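Long-range contact in peptidase M3B, oligoendopeptidase F (PDB 2QR4), which probably hydrolyses short peptides as a metallopeptidase of family M3, as an oligoendopeptidase F: residues A[439-444]-A[474-479]. Residues are numbered along the deposited sequence; the frame is centred on the assembly and turned at random.
Sequences QTQFAE and KYYGPA
A helix-helix junction in the largely helical M3 peptidase domain joins E444 and Q441, on helix 418-454, to K474, Y475 and Y476 at the C-terminal end of helix 461-476. The carboxylate of E444 divides its two oxygens between neighbouring residues. OE1 accepts the hydroxyl hydrogen of Y475 (Y475 OH to E444 OE1 2.7 Å); the hydroxyl meets OE1 nearly along the carboxylate C-O axis, and OE1 lies at the edge of the Y475 ring, in its plane, with the carboxylate turned 60° against that ring. E444 OE2 forms a salt bridge with NZ of K474, also at 2.7 Å, reached on its syn side and 19° out of the carboxylate plane. E444 gets there as an extended chain, CG anti to the backbone N, whereas K474 bends at chi3 to bring its ammonium in from the opposite direction. N257 bonds to both E444 OE1 and K474 NZ, so helix 246-258 joins helices 418-454 and 461-476 at this junction of the M3 fold.

Further along, Q441 lies over one face of the Y475 ring: Q441 CB sits 3.9 Å from the ring centroid, within 16° of the normal, a CH-pi contact. The extended Q441 chain and the Y475 side chain run antiparallel past one another, and Q441 CG comes within 4.0 Å of Y475 CG. The Q441 amide donates from NE2 to N472 OD1, and its OE1 accepts from a water (2.8 Å) that also hydrogen-bonds Y476 OH at 2.7 Å, in the plane of the Y476 ring. T440 CG2 touches Y475 OH at 3.7 Å.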
# COMPACT_ATOMS: atom_id res chain seq x y z
N GLN A 439 -4.55 -21.10 -15.31
CA GLN A 439 -4.06 -19.76 -15.62
C GLN A 439 -5.15 -18.91 -16.24
O GLN A 439 -5.26 -17.71 -15.96
CB GLN A 439 -2.83 -19.83 -16.51
CG GLN A 439 -1.67 -20.63 -15.89
CD GLN A 439 -1.37 -20.24 -14.44
OE1 GLN A 439 -1.20 -21.10 -13.58
NE2 GLN A 439 -1.28 -18.94 -14.17
N THR A 440 -5.99 -19.53 -17.06
CA THR A 440 -7.09 -18.78 -17.63
C THR A 440 -8.13 -18.38 -16.57
O THR A 440 -8.68 -17.29 -16.63
CB THR A 440 -7.73 -19.52 -18.78
OG1 THR A 440 -6.74 -19.67 -19.80
CG2 THR A 440 -8.92 -18.75 -19.33
N GLN A 441 -8.38 -19.27 -15.61
CA GLN A 441 -9.21 -18.95 -14.46
C GLN A 441 -8.70 -17.66 -13.80
O GLN A 441 -9.47 -16.73 -13.54
CB GLN A 441 -9.18 -20.10 -13.44
CG GLN A 441 -10.19 -19.96 -12.26
CD GLN A 441 -10.04 -21.06 -11.21
OE1 GLN A 441 -9.39 -22.08 -11.45
NE2 GLN A 441 -10.62 -20.86 -10.04
N PHE A 442 -7.39 -17.63 -13.56
CA PHE A 442 -6.72 -16.48 -12.97
C PHE A 442 -6.91 -15.27 -13.87
O PHE A 442 -7.19 -14.18 -13.39
CB PHE A 442 -5.22 -16.75 -12.73
CG PHE A 442 -4.93 -17.80 -11.67
CD1 PHE A 442 -5.90 -18.18 -10.75
CD2 PHE A 442 -3.66 -18.36 -11.55
CE1 PHE A 442 -5.64 -19.13 -9.77
CE2 PHE A 442 -3.38 -19.30 -10.57
CZ PHE A 442 -4.37 -19.69 -9.67
N ALA A 443 -6.75 -15.46 -15.19
CA ALA A 443 -6.84 -14.34 -16.12
C ALA A 443 -8.24 -13.75 -16.12
O ALA A 443 -8.41 -12.53 -16.24
CB ALA A 443 -6.43 -14.73 -17.54
N GLU A 444 -9.23 -14.63 -15.98
CA GLU A 444 -10.62 -14.21 -15.92
C GLU A 444 -10.90 -13.43 -14.64
O GLU A 444 -11.58 -12.40 -14.68
CB GLU A 444 -11.57 -15.42 -16.05
CG GLU A 444 -13.05 -15.04 -16.23
CD GLU A 444 -13.97 -16.23 -16.56
OE1 GLU A 444 -13.47 -17.34 -16.86
OE2 GLU A 444 -15.20 -16.06 -16.54
N LYS A 474 -17.44 -23.00 -11.19
CA LYS A 474 -17.74 -22.99 -12.62
C LYS A 474 -16.65 -23.75 -13.38
O LYS A 474 -16.94 -24.54 -14.28
CB LYS A 474 -17.80 -21.54 -13.14
CG LYS A 474 -18.18 -21.40 -14.63
CD LYS A 474 -18.30 -19.94 -15.11
CE LYS A 474 -16.92 -19.38 -15.50
NZ LYS A 474 -16.96 -18.06 -16.22
N TYR A 475 -15.40 -23.50 -13.03
CA TYR A 475 -14.29 -24.17 -13.67
C TYR A 475 -14.21 -25.66 -13.32
O TYR A 475 -14.12 -26.50 -14.19
CB TYR A 475 -12.98 -23.46 -13.35
CG TYR A 475 -12.64 -22.39 -14.35
CD1 TYR A 475 -13.39 -21.23 -14.40
CD2 TYR A 475 -11.59 -22.54 -15.26
CE1 TYR A 475 -13.11 -20.24 -15.32
CE2 TYR A 475 -11.30 -21.56 -16.18
CZ TYR A 475 -12.07 -20.41 -16.21
OH TYR A 475 -11.82 -19.41 -17.11
N TYR A 476 -14.27 -26.00 -12.05
CA TYR A 476 -14.05 -27.39 -11.71
C TYR A 476 -15.26 -28.29 -11.85
O TYR A 476 -15.10 -29.50 -12.02
CB TYR A 476 -13.42 -27.50 -10.33
CG TYR A 476 -11.96 -27.09 -10.39
CD1 TYR A 476 -10.98 -27.99 -10.83
CD2 TYR A 476 -11.57 -25.81 -10.07
CE1 TYR A 476 -9.64 -27.61 -10.89
CE2 TYR A 476 -10.24 -25.42 -10.14
CZ TYR A 476 -9.29 -26.33 -10.53
OH TYR A 476 -7.99 -25.92 -10.59
N GLY A 477 -16.46 -27.72 -11.78
CA GLY A 477 -17.67 -28.51 -11.95
C GLY A 477 -18.07 -29.32 -10.73
O GLY A 477 -17.42 -29.24 -9.70
N PRO A 478 -19.14 -30.12 -10.86
CA PRO A 478 -19.75 -30.81 -9.71
C PRO A 478 -18.94 -31.99 -9.16
O PRO A 478 -19.28 -32.52 -8.11
CB PRO A 478 -21.08 -31.32 -10.28
CG PRO A 478 -20.82 -31.50 -11.75
CD PRO A 478 -19.84 -30.41 -12.12
N ALA A 479 -17.89 -32.41 -9.86
CA ALA A 479 -17.07 -33.53 -9.38
C ALA A 479 -16.16 -33.11 -8.23
O ALA A 479 -15.72 -33.95 -7.43
CB ALA A 479 -16.27 -34.11 -10.50
O HOH W 1 -7.37 -23.38 -9.95